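Local coordinates for protein lectin (Colocasia esculenta, PDB 5T1X) that probably binds mannose-containing glycans as a GNA-related lectin of taro, at residues Thr5-Gln13 / Gln85-Arg93. Numbering follows the deposited sequence.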
loop_
_atom_site.group_PDB
_atom_site.type_symbol
_atom_site.label_atom_id
_atom_site.label_comp_id
_atom_site.label_asym_id
_atom_site.label_seq_id
_atom_site.Cartn_x
_atom_site.Cartn_y
_atom_site.Cartn_z
ATOM N N THR B 5 -1.226 4.436 -9.903
ATOM C CA THR B 5 -0.804 5.377 -8.848
ATOM C C THR B 5 0.713 5.201 -8.733
ATOM O O THR B 5 1.187 4.066 -8.706
ATOM C CB THR B 5 -1.562 5.145 -7.546
ATOM O OG1 THR B 5 -2.969 5.119 -7.811
ATOM C CG2 THR B 5 -1.250 6.210 -6.496
ATOM N N ASP B 6 1.463 6.298 -8.711
ATOM C CA ASP B 6 2.927 6.268 -8.800
ATOM C C ASP B 6 3.641 5.381 -7.783
ATOM O O ASP B 6 4.612 4.744 -8.175
ATOM C CB ASP B 6 3.525 7.673 -8.742
ATOM C CG ASP B 6 3.469 8.435 -10.060
ATOM O OD1 ASP B 6 3.538 7.785 -11.131
ATOM O OD2 ASP B 6 3.415 9.683 -10.022
ATOM N N ASN B 7 3.177 5.292 -6.535
ATOM C CA ASN B 7 3.864 4.497 -5.507
ATOM C C ASN B 7 3.190 3.146 -5.194
ATOM O O ASN B 7 3.606 2.486 -4.240
ATOM C CB ASN B 7 3.968 5.319 -4.211
ATOM C CG ASN B 7 2.622 5.698 -3.621
ATOM O OD1 ASN B 7 1.600 5.794 -4.326
ATOM N ND2 ASN B 7 2.582 5.934 -2.316
ATOM N N LEU B 8 2.161 2.741 -5.972
ATOM C CA LEU B 8 1.437 1.494 -5.698
ATOM C C LEU B 8 1.366 0.568 -6.887
ATOM O O LEU B 8 1.312 1.025 -8.028
ATOM C CB LEU B 8 -0.025 1.807 -5.296
ATOM C CG LEU B 8 -0.298 2.907 -4.266
ATOM C CD1 LEU B 8 -1.785 3.186 -4.185
ATOM C CD2 LEU B 8 0.244 2.537 -2.887
ATOM N N LEU B 9 1.255 -0.734 -6.609
ATOM C CA LEU B 9 1.007 -1.764 -7.604
ATOM C C LEU B 9 0.018 -2.751 -6.999
ATOM O O LEU B 9 0.375 -3.493 -6.090
ATOM C CB LEU B 9 2.302 -2.456 -8.092
ATOM C CG LEU B 9 2.144 -3.250 -9.399
ATOM C CD1 LEU B 9 2.052 -2.324 -10.588
ATOM C CD2 LEU B 9 3.286 -4.221 -9.594
ATOM N N PHE B 10 -1.246 -2.692 -7.439
ATOM C CA PHE B 10 -2.274 -3.589 -6.929
ATOM C C PHE B 10 -2.227 -4.906 -7.683
ATOM O O PHE B 10 -1.720 -4.950 -8.818
ATOM C CB PHE B 10 -3.671 -2.954 -7.064
ATOM C CG PHE B 10 -3.880 -1.751 -6.188
ATOM C CD1 PHE B 10 -4.240 -1.897 -4.852
ATOM C CD2 PHE B 10 -3.709 -0.462 -6.693
ATOM C CE1 PHE B 10 -4.427 -0.776 -4.033
ATOM C CE2 PHE B 10 -3.894 0.656 -5.871
ATOM C CZ PHE B 10 -4.247 0.492 -4.546
ATOM N N SER B 11 -2.754 -5.980 -7.064
ATOM C CA SER B 11 -2.883 -7.288 -7.714
ATOM C C SER B 11 -3.492 -7.126 -9.113
ATOM O O SER B 11 -4.514 -6.444 -9.264
ATOM C CB SER B 11 -3.788 -8.202 -6.884
ATOM O OG SER B 11 -3.185 -8.547 -5.648
ATOM N N GLY B 12 -2.857 -7.728 -10.108
ATOM C CA GLY B 12 -3.355 -7.660 -11.478
ATOM C C GLY B 12 -2.681 -6.600 -12.326
ATOM O O GLY B 12 -2.639 -6.745 -13.544
ATOM N N GLN B 13 -2.118 -5.533 -11.714
ATOM C CA GLN B 13 -1.436 -4.522 -12.529
ATOM C C GLN B 13 -0.103 -5.084 -13.041
ATOM O O GLN B 13 0.479 -5.974 -12.418
ATOM C CB GLN B 13 -1.211 -3.218 -11.750
ATOM C CG GLN B 13 -2.519 -2.534 -11.366
ATOM C CD GLN B 13 -2.283 -1.163 -10.794
ATOM O OE1 GLN B 13 -1.760 -1.002 -9.687
ATOM N NE2 GLN B 13 -2.719 -0.147 -11.523
ATOM N N GLN B 85 -6.315 -16.067 -0.525
ATOM C CA GLN B 85 -6.835 -15.557 -1.790
ATOM C C GLN B 85 -7.510 -14.205 -1.482
ATOM O O GLN B 85 -8.277 -14.099 -0.520
ATOM C CB GLN B 85 -7.824 -16.569 -2.405
ATOM C CG GLN B 85 -7.122 -17.807 -2.980
ATOM C CD GLN B 85 -8.062 -18.882 -3.484
ATOM O OE1 GLN B 85 -9.142 -19.129 -2.932
ATOM N NE2 GLN B 85 -7.634 -19.601 -4.510
ATOM N N GLY B 86 -7.153 -13.175 -2.234
ATOM C CA GLY B 86 -7.705 -11.846 -2.013
ATOM C C GLY B 86 -6.957 -10.766 -2.751
ATOM O O GLY B 86 -6.171 -11.060 -3.648
ATOM N N ASP B 87 -7.200 -9.506 -2.380
ATOM C CA ASP B 87 -6.544 -8.364 -3.016
ATOM C C ASP B 87 -5.288 -7.954 -2.245
ATOM O O ASP B 87 -5.328 -7.853 -1.022
ATOM C CB ASP B 87 -7.520 -7.190 -3.123
ATOM C CG ASP B 87 -8.732 -7.533 -3.969
ATOM O OD1 ASP B 87 -8.600 -8.388 -4.882
ATOM O OD2 ASP B 87 -9.821 -6.988 -3.689
ATOM N N TYR B 88 -4.184 -7.725 -2.972
ATOM C CA TYR B 88 -2.873 -7.340 -2.417
ATOM C C TYR B 88 -2.390 -6.029 -3.010
ATOM O O TYR B 88 -2.870 -5.604 -4.062
ATOM C CB TYR B 88 -1.827 -8.454 -2.673
ATOM C CG TYR B 88 -2.066 -9.681 -1.813
ATOM C CD1 TYR B 88 -1.304 -9.916 -0.676
ATOM C CD2 TYR B 88 -3.115 -10.557 -2.087
ATOM C CE1 TYR B 88 -1.549 -11.022 0.145
ATOM C CE2 TYR B 88 -3.390 -11.648 -1.255
ATOM C CZ TYR B 88 -2.594 -11.882 -0.148
ATOM O OH TYR B 88 -2.868 -12.940 0.689
ATOM N N VAL B 89 -1.436 -5.377 -2.327
ATOM C CA VAL B 89 -0.847 -4.148 -2.836
ATOM C C VAL B 89 0.648 -4.155 -2.531
ATOM O O VAL B 89 1.056 -4.557 -1.446
ATOM C CB VAL B 89 -1.553 -2.865 -2.295
ATOM C CG1 VAL B 89 -1.382 -2.719 -0.782
ATOM C CG2 VAL B 89 -1.066 -1.602 -3.021
ATOM N N LEU B 90 1.448 -3.751 -3.510
ATOM C CA LEU B 90 2.882 -3.538 -3.347
ATOM C C LEU B 90 3.049 -2.046 -3.207
ATOM O O LEU B 90 2.595 -1.305 -4.088
ATOM C CB LEU B 90 3.657 -4.083 -4.573
ATOM C CG LEU B 90 5.140 -3.681 -4.684
ATOM C CD1 LEU B 90 6.003 -4.385 -3.655
ATOM C CD2 LEU B 90 5.671 -3.998 -6.081
ATOM N N ILE B 91 3.646 -1.589 -2.094
ATOM C CA ILE B 91 3.853 -0.168 -1.876
ATOM C C ILE B 91 5.337 0.144 -1.889
ATOM O O ILE B 91 6.085 -0.438 -1.107
ATOM C CB ILE B 91 3.216 0.342 -0.545
ATOM C CG1 ILE B 91 1.720 -0.075 -0.404
ATOM C CG2 ILE B 91 3.388 1.879 -0.406
ATOM C CD1 ILE B 91 1.083 0.290 0.947
ATOM N N LEU B 92 5.745 1.107 -2.726
ATOM C CA LEU B 92 7.094 1.653 -2.652
ATOM C C LEU B 92 6.949 2.768 -1.642
ATOM O O LEU B 92 6.397 3.829 -1.961
ATOM C CB LEU B 92 7.641 2.129 -4.016
ATOM C CG LEU B 92 9.051 2.769 -3.963
ATOM C CD1 LEU B 92 10.119 1.771 -3.506
ATOM C CD2 LEU B 92 9.417 3.413 -5.293
ATOM N N ARG B 93 7.294 2.474 -0.394
ATOM C CA ARG B 93 7.081 3.394 0.719
ATOM C C ARG B 93 7.968 4.621 0.670
ATOM O O ARG B 93 9.041 4.601 0.067
ATOM C CB ARG B 93 7.299 2.648 2.043
ATOM C CG ARG B 93 6.238 1.560 2.169
ATOM C CD ARG B 93 6.257 0.719 3.420
ATOM N NE ARG B 93 7.305 0.861 4.301
ATOM C CZ ARG B 93 7.521 0.181 5.470
ATOM N NH1 ARG B 93 6.686 -0.758 5.872
ATOM N NH2 ARG B 93 8.585 0.460 6.207
HETATM O O HOH W 1 5.137 6.036 -1.023
#
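Leu9 and Leu90 face each other as an antiparallel hydrogen-bonded pair, joining strand 8-10 to strand 89-92 in one of the three antiparallel sheets of this GNA-related, beta-prism II lectin domain. The N-terminal strand lies at the edge of its sheet within the chain, and the pairing brings it against a strand from near the other end of the sequence. Leu90 N reaches Leu9 O at 2.8 Å in an almost straight bond, and Leu9 N returns one to Leu90 O at 2.9 Å. On the face carrying these two leucines, the CB atoms meet at 4.1 Å; both side chains then swing CG anti to their backbone N (chi1 -164° for Leu9, 168° for Leu90), with Leu9 going on to pack on Leu58 and Leu90 on Leu21 and Ile100, inside the domain.

Phe10 and Val89 project from the other face together with Leu8 and Ile91. Val89 CG2 sits over one face of the Phe10 ring, offset toward its rim, in a CH-pi contact 3.9 Å from the centroid. Beside it, Leu8 and Ile91 run side by side, and this apolar face turns to the second lectin chain, where His88 of that chain meets the Phe10 ring and its Val86 packs on Leu8.

At one end, Asn7 O accepts a hydrogen bond from Leu92 N, while a water takes a bond from Asn7 ND2 and gives one to Leu92 O; Asn4 of the other chain holds Asn7 OD1. At the opposite end Ser11 N donates a hydrogen bond to Tyr88 O, approaching from above the carbonyl plane. Ser11 OG, which also hydrogen-bonds Asn61 O, lies near the plane of the Tyr88 ring at its edge, 3.3 Å from Tyr88 CB, and accepts a hydrogen bond from Tyr88 N at 3.0 Å, bent to 142°.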